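Local coordinates for major royal jelly protein 1 (Apis mellifera, PDB 5YYL) that probably nourishes developing honeybee larvae as the most abundant protein of royal jelly, and binds the sterol 24-methylenecholesterol, at residues M357-A362 against E376-L381; L90-K95 against Q105-W110; W136-G141 against G183-L188; N300-Q305 against F319-D324; D68-H73 against L127-C132. All coordinates share one frame; numbering follows the deposited sequence.

Interaction 1. Residues M357-A362 against E376-L381; sequences MKIKEA and EYILVL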
# COMPACT_ATOMS: atom_id res chain seq x y z
N MET A 357 -30.24 -19.93 13.92
CA MET A 357 -29.92 -18.88 12.97
C MET A 357 -29.50 -17.61 13.66
O MET A 357 -30.06 -17.25 14.70
CB MET A 357 -31.12 -18.59 12.09
CG MET A 357 -31.38 -19.69 11.11
SD MET A 357 -32.80 -19.31 10.07
CE MET A 357 -32.21 -20.26 8.68
N LYS A 358 -28.50 -16.94 13.11
CA LYS A 358 -28.07 -15.63 13.60
C LYS A 358 -27.78 -14.74 12.40
O LYS A 358 -27.46 -15.25 11.32
CB LYS A 358 -26.81 -15.75 14.46
CG LYS A 358 -26.91 -16.74 15.61
CD LYS A 358 -27.82 -16.23 16.70
CE LYS A 358 -28.09 -17.29 17.76
NZ LYS A 358 -26.90 -17.49 18.64
N ILE A 359 -27.88 -13.43 12.58
CA ILE A 359 -27.55 -12.48 11.54
C ILE A 359 -26.54 -11.48 12.07
O ILE A 359 -26.74 -10.87 13.11
CB ILE A 359 -28.80 -11.78 10.96
CG1 ILE A 359 -29.60 -12.81 10.15
CG2 ILE A 359 -28.41 -10.60 10.05
CD1 ILE A 359 -30.83 -12.30 9.44
N LYS A 360 -25.48 -11.29 11.30
CA LYS A 360 -24.36 -10.43 11.63
C LYS A 360 -24.20 -9.39 10.54
O LYS A 360 -24.62 -9.61 9.42
CB LYS A 360 -23.09 -11.29 11.72
CG LYS A 360 -23.16 -12.41 12.76
CD LYS A 360 -23.13 -11.88 14.20
CE LYS A 360 -23.75 -12.87 15.17
NZ LYS A 360 -23.51 -12.46 16.58
N GLU A 361 -23.59 -8.26 10.89
CA GLU A 361 -23.21 -7.23 9.94
C GLU A 361 -21.71 -7.32 9.66
O GLU A 361 -20.91 -7.55 10.57
CB GLU A 361 -23.55 -5.85 10.49
CG GLU A 361 -25.03 -5.58 10.62
CD GLU A 361 -25.27 -4.26 11.34
OE1 GLU A 361 -25.82 -3.33 10.69
OE2 GLU A 361 -24.88 -4.15 12.54
N ALA A 362 -21.31 -7.11 8.41
CA ALA A 362 -19.90 -7.14 8.03
C ALA A 362 -19.17 -6.04 8.78
O ALA A 362 -19.75 -5.02 9.07
CB ALA A 362 -19.74 -6.97 6.53
N GLU A 376 -25.28 -7.23 5.87
CA GLU A 376 -25.87 -8.28 6.70
C GLU A 376 -25.77 -9.65 6.04
O GLU A 376 -26.05 -9.78 4.85
CB GLU A 376 -27.35 -8.02 6.97
CG GLU A 376 -27.60 -7.06 8.11
CD GLU A 376 -29.10 -6.82 8.33
OE1 GLU A 376 -29.52 -6.93 9.53
OE2 GLU A 376 -29.83 -6.54 7.32
N TYR A 377 -25.38 -10.64 6.84
CA TYR A 377 -25.34 -12.04 6.42
C TYR A 377 -25.89 -12.95 7.50
O TYR A 377 -25.86 -12.62 8.69
CB TYR A 377 -23.91 -12.47 6.07
CG TYR A 377 -22.88 -12.35 7.17
CD1 TYR A 377 -22.23 -11.15 7.43
CD2 TYR A 377 -22.52 -13.46 7.93
CE1 TYR A 377 -21.28 -11.06 8.43
CE2 TYR A 377 -21.54 -13.38 8.94
CZ TYR A 377 -20.94 -12.18 9.19
OH TYR A 377 -20.00 -12.10 10.19
N ILE A 378 -26.35 -14.13 7.08
CA ILE A 378 -27.03 -15.07 7.96
C ILE A 378 -26.20 -16.33 8.14
O ILE A 378 -25.63 -16.82 7.18
CB ILE A 378 -28.43 -15.41 7.40
CG1 ILE A 378 -29.31 -16.05 8.47
CG2 ILE A 378 -28.36 -16.33 6.17
CD1 ILE A 378 -30.74 -16.23 8.02
N LEU A 379 -26.13 -16.83 9.38
CA LEU A 379 -25.49 -18.10 9.72
C LEU A 379 -26.58 -19.09 10.11
O LEU A 379 -27.43 -18.79 10.93
CB LEU A 379 -24.56 -17.91 10.92
CG LEU A 379 -23.40 -16.91 10.79
CD1 LEU A 379 -22.81 -16.59 12.14
CD2 LEU A 379 -22.36 -17.45 9.82
N VAL A 380 -26.54 -20.29 9.55
CA VAL A 380 -27.59 -21.29 9.77
C VAL A 380 -26.98 -22.61 10.26
O VAL A 380 -26.17 -23.20 9.56
CB VAL A 380 -28.36 -21.56 8.46
CG1 VAL A 380 -29.49 -22.54 8.70
CG2 VAL A 380 -28.89 -20.25 7.90
N LEU A 381 -27.36 -23.06 11.46
CA LEU A 381 -27.04 -24.41 11.94
C LEU A 381 -28.15 -25.31 11.52
O LEU A 381 -29.31 -25.09 11.86
CB LEU A 381 -26.91 -24.49 13.47
CG LEU A 381 -26.69 -25.91 14.02
CD1 LEU A 381 -25.38 -26.50 13.52
CD2 LEU A 381 -26.70 -25.91 15.54
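Lys360 lays the base of its side chain over one face of the Tyr377 ring. Its CB sits 3.9 Å from the centroid of that ring, offset toward the rim, in a CH-pi contact. CG moves on past the phenol, 4.1 Å from Tyr377 OH and close to Leu379 CD1. The chain bends there (chi2 -71°) and leaves the sheet partner, and NZ ends in a salt bridge with Asp70. Lys358 sends its own NZ to the same carboxylate. Both pairings bring strand 353-361 to strand 65-72, from one blade of the beta-propeller to the next. The segments are the two arms of a beta hairpin. Lys358 with Leu379 and Lys360 with Tyr377 are its hydrogen-bonded pairs; Leu379 N reaches Lys358 O at 2.8 Å, nearly straight at 172°. On the other face Met357 CE touches both methyls of Val380, 3.4 Å from Val380 CG2. Ile359 CG1 meets Ile378 CG1 at 3.7 Å. Glu361 and Glu376 run side by side through their CG atoms, while the Glu376 carboxylate is taken by Lys313 N and Ser314 OG. Just past the strand, the Ala362 side chain lies about 5 Å from a bound sterol.

Interaction 2. Residues L90-K95 against Q105-W110; sequences LNVISK and QPYPDW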
# COMPACT_ATOMS: atom_id res chain seq x y z
N LEU A 90 -20.28 -25.55 26.10
CA LEU A 90 -19.96 -24.29 25.46
C LEU A 90 -18.58 -24.38 24.78
O LEU A 90 -17.56 -24.49 25.46
CB LEU A 90 -19.98 -23.15 26.48
CG LEU A 90 -19.74 -21.75 25.94
CD1 LEU A 90 -20.71 -21.40 24.82
CD2 LEU A 90 -19.86 -20.75 27.07
N ASN A 91 -18.56 -24.34 23.45
CA ASN A 91 -17.32 -24.48 22.65
C ASN A 91 -17.13 -23.41 21.58
O ASN A 91 -18.05 -22.68 21.26
CB ASN A 91 -17.29 -25.84 21.96
CG ASN A 91 -17.78 -26.95 22.85
OD1 ASN A 91 -17.26 -27.13 23.94
ND2 ASN A 91 -18.81 -27.67 22.40
N VAL A 92 -15.90 -23.34 21.06
CA VAL A 92 -15.59 -22.62 19.81
C VAL A 92 -14.93 -23.59 18.86
O VAL A 92 -14.42 -24.62 19.28
CB VAL A 92 -14.68 -21.39 20.00
CG1 VAL A 92 -15.38 -20.34 20.83
CG2 VAL A 92 -13.35 -21.74 20.63
N ILE A 93 -14.94 -23.26 17.57
CA ILE A 93 -14.28 -24.07 16.56
C ILE A 93 -12.81 -23.68 16.62
O ILE A 93 -12.49 -22.51 16.72
CB ILE A 93 -14.84 -23.87 15.15
CG1 ILE A 93 -16.37 -24.08 15.16
CG2 ILE A 93 -14.20 -24.84 14.17
CD1 ILE A 93 -17.02 -24.00 13.79
N SER A 94 -11.95 -24.70 16.60
CA SER A 94 -10.51 -24.53 16.70
C SER A 94 -9.85 -24.59 15.33
O SER A 94 -10.49 -24.91 14.31
CB SER A 94 -9.92 -25.65 17.56
OG SER A 94 -9.90 -26.88 16.84
N LYS A 95 -8.55 -24.30 15.33
CA LYS A 95 -7.74 -24.39 14.12
C LYS A 95 -7.55 -25.86 13.67
O LYS A 95 -7.45 -26.14 12.48
CB LYS A 95 -6.40 -23.67 14.32
N GLN A 105 -13.31 -26.78 20.94
CA GLN A 105 -12.40 -26.41 22.00
C GLN A 105 -13.28 -25.66 23.00
O GLN A 105 -13.91 -24.67 22.64
CB GLN A 105 -11.31 -25.51 21.43
CG GLN A 105 -10.49 -24.71 22.43
CD GLN A 105 -10.03 -23.39 21.86
OE1 GLN A 105 -9.55 -23.33 20.73
NE2 GLN A 105 -10.19 -22.31 22.63
N PRO A 106 -13.33 -26.13 24.26
CA PRO A 106 -14.20 -25.50 25.27
C PRO A 106 -13.94 -24.03 25.53
O PRO A 106 -12.79 -23.63 25.58
CB PRO A 106 -13.88 -26.30 26.54
CG PRO A 106 -13.51 -27.64 26.02
CD PRO A 106 -12.74 -27.38 24.76
N TYR A 107 -15.00 -23.26 25.71
CA TYR A 107 -14.88 -21.82 26.01
C TYR A 107 -15.42 -21.58 27.44
O TYR A 107 -16.45 -22.14 27.79
CB TYR A 107 -15.67 -20.99 24.99
CG TYR A 107 -15.55 -19.49 25.14
CD1 TYR A 107 -14.54 -18.80 24.50
CD2 TYR A 107 -16.47 -18.75 25.89
CE1 TYR A 107 -14.42 -17.41 24.60
CE2 TYR A 107 -16.36 -17.37 26.02
CZ TYR A 107 -15.34 -16.71 25.37
OH TYR A 107 -15.20 -15.35 25.47
N PRO A 108 -14.75 -20.76 28.27
CA PRO A 108 -13.45 -20.13 27.98
C PRO A 108 -12.28 -21.13 28.00
O PRO A 108 -11.46 -21.13 27.09
CB PRO A 108 -13.30 -19.14 29.13
CG PRO A 108 -14.70 -18.73 29.45
CD PRO A 108 -15.59 -19.91 29.12
N ASP A 109 -12.23 -21.96 29.04
CA ASP A 109 -11.25 -23.04 29.20
C ASP A 109 -12.04 -24.27 29.66
O ASP A 109 -13.27 -24.19 29.78
CB ASP A 109 -10.18 -22.63 30.24
CG ASP A 109 -10.76 -21.86 31.46
OD1 ASP A 109 -11.66 -22.40 32.15
OD2 ASP A 109 -10.34 -20.70 31.69
N TRP A 110 -11.36 -25.38 29.92
CA TRP A 110 -12.03 -26.59 30.46
C TRP A 110 -12.72 -26.45 31.84
O TRP A 110 -13.58 -27.27 32.18
CB TRP A 110 -11.05 -27.77 30.51
CG TRP A 110 -10.69 -28.29 29.17
CD1 TRP A 110 -9.67 -27.87 28.36
CD2 TRP A 110 -11.36 -29.35 28.46
NE1 TRP A 110 -9.66 -28.60 27.19
CE2 TRP A 110 -10.69 -29.52 27.23
CE3 TRP A 110 -12.47 -30.16 28.75
CZ2 TRP A 110 -11.08 -30.48 26.29
CZ3 TRP A 110 -12.86 -31.12 27.81
CH2 TRP A 110 -12.17 -31.26 26.59
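Leu90 meets Tyr107 twice. Its carbonyl O accepts the Tyr107 N-H at 2.9 Å, in an almost straight bond (177°) with the donor tilted from the carbonyl plane. Its side chain lies alongside the tyrosine, and CD2 comes to the edge of the ring, 4.1 Å from Tyr107 CD2. Asn91 faces Pro106 as a non-hydrogen-bonded antiparallel pair, and their side chains diverge. Asn91 OD1 lies 3.7 Å from Pro106 CA, but its hydrogen bond is with Ser88 OG. Val92 and Gln105 form the hydrogen-bonded pair. Val92 N gives to Gln105 O at 2.9 Å, and Gln105 N returns to Val92 O with a more bent angle of 135°. Val92 holds CG1 anti to its carbonyl carbon (chi1 -64°), which sends this methyl obliquely to Tyr107 CD1 at 4.1 Å and leaves CG2 for Gln105, 3.8 Å from Gln105 NE2. Ser94 turns toward the same glutamine, with CB 3.9 Å from Gln105 OE1, and its OG bonds to Leu103 O. Strand 90-94 is thus held on one edge by strand 102-106, the outermost strand of its four-stranded blade, and on the other by strand 75-81, whose Phe77 meets the Tyr107 ring edge-to-face.

Interaction 3. Residues W136-G141 against G183-L188; sequences WVLDSG and GRLSSL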
# COMPACT_ATOMS: atom_id res chain seq x y z
N TRP A 136 -24.05 -13.86 26.19
CA TRP A 136 -25.07 -14.39 27.10
C TRP A 136 -25.25 -15.86 26.83
O TRP A 136 -25.33 -16.25 25.67
CB TRP A 136 -26.40 -13.66 26.90
CG TRP A 136 -26.30 -12.22 27.18
CD1 TRP A 136 -25.82 -11.26 26.34
CD2 TRP A 136 -26.68 -11.55 28.38
NE1 TRP A 136 -25.89 -10.02 26.94
CE2 TRP A 136 -26.41 -10.17 28.19
CE3 TRP A 136 -27.25 -11.97 29.59
CZ2 TRP A 136 -26.69 -9.21 29.18
CZ3 TRP A 136 -27.52 -11.02 30.57
CH2 TRP A 136 -27.23 -9.65 30.36
N VAL A 137 -25.31 -16.67 27.88
CA VAL A 137 -25.49 -18.13 27.76
C VAL A 137 -26.66 -18.62 28.59
O VAL A 137 -26.73 -18.35 29.78
CB VAL A 137 -24.24 -18.90 28.20
CG1 VAL A 137 -24.42 -20.40 27.96
CG2 VAL A 137 -23.01 -18.38 27.48
N LEU A 138 -27.56 -19.36 27.96
CA LEU A 138 -28.69 -20.00 28.64
C LEU A 138 -28.31 -21.44 28.94
O LEU A 138 -28.41 -22.29 28.07
CB LEU A 138 -29.98 -19.94 27.78
CG LEU A 138 -31.25 -20.61 28.36
CD1 LEU A 138 -31.77 -19.89 29.59
CD2 LEU A 138 -32.36 -20.71 27.34
N ASP A 139 -27.85 -21.69 30.17
CA ASP A 139 -27.62 -23.04 30.68
C ASP A 139 -28.95 -23.56 31.23
O ASP A 139 -29.50 -22.98 32.15
CB ASP A 139 -26.55 -23.04 31.78
CG ASP A 139 -26.33 -24.42 32.44
OD1 ASP A 139 -25.76 -24.45 33.55
OD2 ASP A 139 -26.69 -25.47 31.84
N SER A 140 -29.44 -24.66 30.64
CA SER A 140 -30.72 -25.22 31.05
C SER A 140 -30.61 -25.99 32.37
O SER A 140 -31.53 -25.97 33.20
CB SER A 140 -31.27 -26.14 29.96
OG SER A 140 -30.39 -27.21 29.68
N GLY A 141 -29.47 -26.65 32.56
CA GLY A 141 -29.26 -27.55 33.69
C GLY A 141 -29.68 -28.98 33.38
O GLY A 141 -29.56 -29.85 34.24
N GLY A 183 -40.19 -28.32 32.85
CA GLY A 183 -39.43 -27.21 32.29
C GLY A 183 -38.30 -27.60 31.35
O GLY A 183 -37.53 -28.55 31.64
N ARG A 184 -38.20 -26.89 30.22
CA ARG A 184 -37.04 -26.98 29.33
C ARG A 184 -36.78 -25.65 28.61
O ARG A 184 -37.39 -25.36 27.59
CB ARG A 184 -37.21 -28.10 28.31
CG ARG A 184 -35.95 -28.33 27.47
CD ARG A 184 -35.85 -29.74 26.94
NE ARG A 184 -36.68 -29.97 25.76
CZ ARG A 184 -37.27 -31.13 25.45
NH1 ARG A 184 -37.15 -32.21 26.24
NH2 ARG A 184 -38.00 -31.20 24.34
N LEU A 185 -35.82 -24.89 29.14
CA LEU A 185 -35.46 -23.58 28.62
C LEU A 185 -34.68 -23.72 27.29
O LEU A 185 -33.50 -24.09 27.29
CB LEU A 185 -34.66 -22.81 29.69
CG LEU A 185 -35.32 -22.74 31.09
CD1 LEU A 185 -34.67 -21.71 31.98
CD2 LEU A 185 -36.81 -22.43 31.00
N SER A 186 -35.35 -23.43 26.18
CA SER A 186 -34.90 -23.83 24.83
C SER A 186 -34.70 -22.69 23.81
O SER A 186 -34.56 -22.96 22.62
CB SER A 186 -36.00 -24.73 24.28
OG SER A 186 -37.22 -23.97 24.06
N SER A 187 -34.78 -21.44 24.25
CA SER A 187 -34.75 -20.28 23.34
C SER A 187 -34.39 -19.02 24.11
O SER A 187 -34.72 -18.88 25.28
CB SER A 187 -36.10 -20.11 22.62
OG SER A 187 -35.92 -19.71 21.27
N LEU A 188 -33.70 -18.11 23.43
CA LEU A 188 -33.08 -16.97 24.09
C LEU A 188 -33.01 -15.78 23.14
O LEU A 188 -32.77 -15.94 21.94
CB LEU A 188 -31.67 -17.32 24.56
CG LEU A 188 -30.78 -16.26 25.22
CD1 LEU A 188 -31.33 -15.90 26.59
CD2 LEU A 188 -29.35 -16.79 25.30
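At an interface between two propeller blades, Leu138 packs on the side chains of Leu185 and Leu188 and on the backbone between them. Its CG stands anti to the backbone N (chi1 178°), and this sends both methyls toward the other segment. CD2 settles 3.6 Å from Leu185 O and equally close to Ser187 O. Both methyls also meet Leu185 CB, CD2 at 3.9 Å and CD1 slightly farther; the two side chains cross at about a right angle. Strand 134-139 is the second strand of its blade and strand 185-192 the first of the next. Their short segments run nearly antiparallel (164°) but about 7.9 Å apart. This is packing of sheet face on sheet face, not strand pairing. Leu188 CD2 fills in beside Leu138, 4.1 Å from Leu138 CB and as far from Trp136 O. Ser140 CB touches Leu185 O at 4.0 Å, and that carbonyl takes its hydrogen bond from Ser125 OG. At the end of the strand, Asp139 OD2 accepts from Gly141 N in an Asx turn, and Lys153 forms a salt bridge with the other carboxylate oxygen.

Interaction 4. Residues N300-Q305 against F319-D324; sequences NILDTQ and FGLVGD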
# COMPACT_ATOMS: atom_id res chain seq x y z
N ASN A 300 -52.15 -20.56 12.22
CA ASN A 300 -52.21 -21.49 11.09
C ASN A 300 -51.81 -20.84 9.76
O ASN A 300 -52.29 -21.23 8.69
CB ASN A 300 -53.60 -22.13 11.00
CG ASN A 300 -54.02 -22.79 12.32
OD1 ASN A 300 -53.26 -23.58 12.89
ND2 ASN A 300 -55.21 -22.47 12.79
N ILE A 301 -50.90 -19.85 9.82
CA ILE A 301 -50.47 -19.10 8.64
C ILE A 301 -49.49 -19.87 7.76
O ILE A 301 -49.38 -19.57 6.59
CB ILE A 301 -49.87 -17.73 9.01
CG1 ILE A 301 -49.66 -16.89 7.73
CG2 ILE A 301 -48.56 -17.86 9.80
CD1 ILE A 301 -49.44 -15.41 7.98
N LEU A 302 -48.75 -20.82 8.31
CA LEU A 302 -47.80 -21.64 7.52
C LEU A 302 -48.40 -23.01 7.25
O LEU A 302 -49.27 -23.47 7.98
CB LEU A 302 -46.45 -21.78 8.25
CG LEU A 302 -45.83 -20.50 8.82
CD1 LEU A 302 -44.60 -20.84 9.65
CD2 LEU A 302 -45.48 -19.54 7.70
N ASP A 303 -47.93 -23.67 6.20
CA ASP A 303 -48.39 -25.02 5.86
C ASP A 303 -47.72 -26.09 6.72
O ASP A 303 -48.27 -27.18 6.87
CB ASP A 303 -48.13 -25.31 4.38
CG ASP A 303 -48.96 -24.44 3.46
OD1 ASP A 303 -50.21 -24.42 3.58
OD2 ASP A 303 -48.37 -23.75 2.59
N THR A 304 -46.53 -25.79 7.26
CA THR A 304 -45.81 -26.69 8.16
C THR A 304 -45.33 -25.95 9.42
O THR A 304 -45.54 -24.75 9.56
CB THR A 304 -44.63 -27.36 7.42
OG1 THR A 304 -43.98 -28.31 8.27
CG2 THR A 304 -43.56 -26.30 6.87
N GLN A 305 -44.69 -26.68 10.32
CA GLN A 305 -44.15 -26.11 11.55
C GLN A 305 -42.91 -25.26 11.27
O GLN A 305 -42.14 -25.58 10.39
CB GLN A 305 -43.84 -27.21 12.58
CG GLN A 305 -45.05 -28.02 13.04
CD GLN A 305 -45.15 -29.44 12.46
OE1 GLN A 305 -44.68 -29.72 11.36
NE2 GLN A 305 -45.78 -30.32 13.20
N PHE A 319 -37.13 -17.88 8.95
CA PHE A 319 -37.58 -19.01 9.74
C PHE A 319 -37.50 -20.32 8.99
O PHE A 319 -37.77 -20.38 7.79
CB PHE A 319 -39.01 -18.77 10.23
CG PHE A 319 -39.98 -18.44 9.14
CD1 PHE A 319 -40.63 -19.44 8.44
CD2 PHE A 319 -40.27 -17.11 8.83
CE1 PHE A 319 -41.52 -19.14 7.44
CE2 PHE A 319 -41.18 -16.79 7.83
CZ PHE A 319 -41.80 -17.81 7.13
N GLY A 320 -37.16 -21.38 9.71
CA GLY A 320 -37.04 -22.70 9.13
C GLY A 320 -38.40 -23.37 9.05
O GLY A 320 -39.19 -23.32 9.98
N LEU A 321 -38.65 -24.03 7.92
CA LEU A 321 -39.89 -24.71 7.66
C LEU A 321 -39.62 -26.20 7.76
O LEU A 321 -39.04 -26.78 6.87
CB LEU A 321 -40.41 -24.29 6.29
CG LEU A 321 -40.92 -22.84 6.24
CD1 LEU A 321 -40.79 -22.21 4.87
CD2 LEU A 321 -42.36 -22.73 6.71
N VAL A 322 -40.07 -26.81 8.85
CA VAL A 322 -39.73 -28.19 9.25
C VAL A 322 -40.08 -29.24 8.19
O VAL A 322 -39.26 -30.09 7.85
CB VAL A 322 -40.45 -28.58 10.58
CG1 VAL A 322 -40.19 -30.04 10.93
CG2 VAL A 322 -39.98 -27.71 11.74
N GLY A 323 -41.30 -29.19 7.68
CA GLY A 323 -41.77 -30.19 6.74
C GLY A 323 -41.02 -30.14 5.42
O GLY A 323 -40.47 -31.15 4.97
N ASP A 324 -40.96 -28.93 4.85
CA ASP A 324 -40.35 -28.72 3.54
C ASP A 324 -38.81 -28.77 3.57
O ASP A 324 -38.18 -28.91 2.52
CB ASP A 324 -40.82 -27.37 2.94
CG ASP A 324 -42.37 -27.20 2.99
OD1 ASP A 324 -43.09 -28.21 3.16
OD2 ASP A 324 -42.85 -26.04 2.87
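Thr304 OG1 has two partners, Gly323 across the contact and Gln305 next to it in sequence. It accepts the Gly323 N-H at 2.9 Å, with a bent angle of 133°, and gives a weak hydrogen bond to Gln305 OE1 at 3.5 Å. The hydroxyl stands anti to the backbone N (chi1 -176°). This torsion puts CG2 between the backbone N and the carbonyl carbon, where it touches Leu321 CD2 at 3.8 Å and passes near the Asp324 carboxylate. One residue on, Gln305 O takes the Val322 N-H at 2.9 Å, nearly straight at 166°. Val322 CG2 lies beside that carbonyl and packs against Gln305 CB at 4.0 Å. The Gln305 amide reaches elsewhere: NE2 gives to Phe237 O and Lys239 O, just before and at the start of strand 239-242. Leu302 closes the apolar side. Its CD2 meets Phe319 CE1 obliquely at 4.0 Å, and its CD1 lies 4.2 Å from Leu321 CD2, which itself sits in plane at the edge of the phenylalanine ring. Asp303 forms a salt bridge with Arg338. The loop leads from the last strand of one blade, 295-298, to the first of the next, 306-311, the usual passage between blades of a beta-propeller.

Interaction 5. Residues D68-H73 against L127-C132; sequences DIDQWH and LAIDKC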
# COMPACT_ATOMS: atom_id res chain seq x y z
N ASP A 68 -26.87 -24.70 19.49
CA ASP A 68 -26.80 -23.32 19.00
C ASP A 68 -25.43 -23.00 18.42
O ASP A 68 -24.45 -23.68 18.71
CB ASP A 68 -27.14 -22.35 20.15
CG ASP A 68 -27.63 -20.96 19.67
OD1 ASP A 68 -27.82 -20.75 18.46
OD2 ASP A 68 -27.85 -20.06 20.51
N ILE A 69 -25.38 -21.98 17.56
CA ILE A 69 -24.13 -21.41 17.06
C ILE A 69 -24.19 -19.92 17.27
O ILE A 69 -25.27 -19.35 17.42
CB ILE A 69 -23.90 -21.70 15.55
CG1 ILE A 69 -25.03 -21.15 14.67
CG2 ILE A 69 -23.76 -23.19 15.33
CD1 ILE A 69 -24.80 -21.27 13.18
N ASP A 70 -23.02 -19.30 17.29
CA ASP A 70 -22.93 -17.85 17.18
C ASP A 70 -21.53 -17.49 16.67
O ASP A 70 -20.74 -18.38 16.34
CB ASP A 70 -23.29 -17.17 18.50
CG ASP A 70 -23.93 -15.79 18.30
OD1 ASP A 70 -23.31 -14.96 17.56
OD2 ASP A 70 -25.02 -15.53 18.88
N GLN A 71 -21.22 -16.21 16.59
CA GLN A 71 -20.00 -15.76 15.93
C GLN A 71 -19.62 -14.42 16.50
O GLN A 71 -20.48 -13.54 16.63
CB GLN A 71 -20.25 -15.65 14.43
CG GLN A 71 -19.08 -15.13 13.60
CD GLN A 71 -18.93 -13.61 13.59
OE1 GLN A 71 -19.93 -12.89 13.61
NE2 GLN A 71 -17.70 -13.13 13.57
N TRP A 72 -18.34 -14.27 16.86
CA TRP A 72 -17.77 -12.97 17.26
C TRP A 72 -16.31 -12.95 16.86
O TRP A 72 -15.55 -13.84 17.26
CB TRP A 72 -17.91 -12.78 18.76
CG TRP A 72 -17.37 -11.51 19.27
CD1 TRP A 72 -18.02 -10.31 19.38
CD2 TRP A 72 -16.06 -11.29 19.78
NE1 TRP A 72 -17.19 -9.35 19.93
CE2 TRP A 72 -15.98 -9.93 20.19
CE3 TRP A 72 -14.94 -12.11 19.95
CZ2 TRP A 72 -14.84 -9.38 20.75
CZ3 TRP A 72 -13.80 -11.57 20.50
CH2 TRP A 72 -13.75 -10.21 20.89
N HIS A 73 -15.93 -11.95 16.06
CA HIS A 73 -14.57 -11.84 15.52
C HIS A 73 -14.15 -13.20 14.92
O HIS A 73 -14.87 -13.73 14.09
CB HIS A 73 -13.61 -11.31 16.59
CG HIS A 73 -13.90 -9.90 17.02
ND1 HIS A 73 -13.06 -9.21 17.88
CD2 HIS A 73 -14.90 -9.05 16.70
CE1 HIS A 73 -13.55 -7.99 18.07
NE2 HIS A 73 -14.67 -7.87 17.37
N LEU A 127 -27.30 -19.20 22.85
CA LEU A 127 -26.35 -18.10 23.00
C LEU A 127 -26.90 -16.82 22.39
O LEU A 127 -27.83 -16.83 21.58
CB LEU A 127 -25.03 -18.43 22.32
CG LEU A 127 -24.33 -19.73 22.73
CD1 LEU A 127 -23.11 -19.96 21.82
CD2 LEU A 127 -23.91 -19.72 24.20
N ALA A 128 -26.32 -15.70 22.80
CA ALA A 128 -26.69 -14.39 22.30
C ALA A 128 -25.55 -13.42 22.54
O ALA A 128 -24.95 -13.43 23.62
CB ALA A 128 -27.94 -13.90 22.98
N ILE A 129 -25.26 -12.58 21.55
CA ILE A 129 -24.23 -11.57 21.65
C ILE A 129 -24.86 -10.19 21.50
O ILE A 129 -25.66 -9.95 20.59
CB ILE A 129 -23.11 -11.82 20.64
CG1 ILE A 129 -22.70 -13.31 20.68
CG2 ILE A 129 -21.94 -10.91 20.94
CD1 ILE A 129 -21.34 -13.68 20.11
N ASP A 130 -24.52 -9.28 22.41
CA ASP A 130 -25.15 -7.95 22.46
C ASP A 130 -24.21 -6.88 21.89
O ASP A 130 -23.06 -7.18 21.55
CB ASP A 130 -25.62 -7.63 23.89
CG ASP A 130 -24.47 -7.36 24.89
OD1 ASP A 130 -23.31 -7.11 24.50
OD2 ASP A 130 -24.77 -7.36 26.10
N LYS A 131 -24.71 -5.65 21.82
CA LYS A 131 -23.94 -4.50 21.29
C LYS A 131 -22.59 -4.31 21.97
O LYS A 131 -21.63 -3.89 21.33
CB LYS A 131 -24.74 -3.20 21.38
N CYS A 132 -22.51 -4.65 23.26
CA CYS A 132 -21.33 -4.37 24.09
C CYS A 132 -20.30 -5.52 24.19
O CYS A 132 -19.46 -5.50 25.08
CB CYS A 132 -21.80 -3.96 25.51
SG CYS A 132 -23.59 -3.67 25.66
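Asp68 carries CG on the far side from its backbone N (chi1 -158°), and this swings the carboxylate toward Leu127. Ile129 sets CG1 beside its own backbone N (chi1 -47°), which aims CD1 at Asp70 and Trp72. Asp68 OD2 accepts the Leu127 N-H at 2.6 Å and uses its anti lone pair. Ile129 packs obliquely on the flat Asp70 carboxylate, with CD1 3.5 Å from Asp70 OD1. The same methyl reaches Trp72 CB at 3.8 Å and Gln71 O at 3.6 Å. The Asp70 group is held in turn: OD1 takes the Gln71 N-H at 2.6 Å through its anti lone pair. Lys358 NZ, from strand 353-361, gives a hydrogen bond to Leu127 O. The buried acids thus have several partners, and nearby positive charge would probably favour their ionised form. Over residues 68-72 and 127-129 the strands run almost parallel, 20° apart, their axes 7.1 Å from each other. They are the first strands of successive blades, set side by side as is typical of the inner strands of a beta-propeller.

Overall arrangement
Interactions 1 and 5 touch and share one polar cluster, the two lysines of 357-362 with Asp70. Both lie about 11 Å from the chain's centre yet are only partly buried. Interaction 3 lies equally deep but on the opposite side of that centre from interaction 1; it is buried and almost wholly apolar. It shares a blade with interaction 5, where strands 124-129 and 134-139 are neighbours. Interactions 2 and 4 are also buried, though further out, 18 and 17 Å from the centre. Interactions 1 and 2 pair strands within a sheet by backbone bonds. Interactions 3 and 5 join successive blades through side chains. Interaction 4 mixes both in a connecting loop.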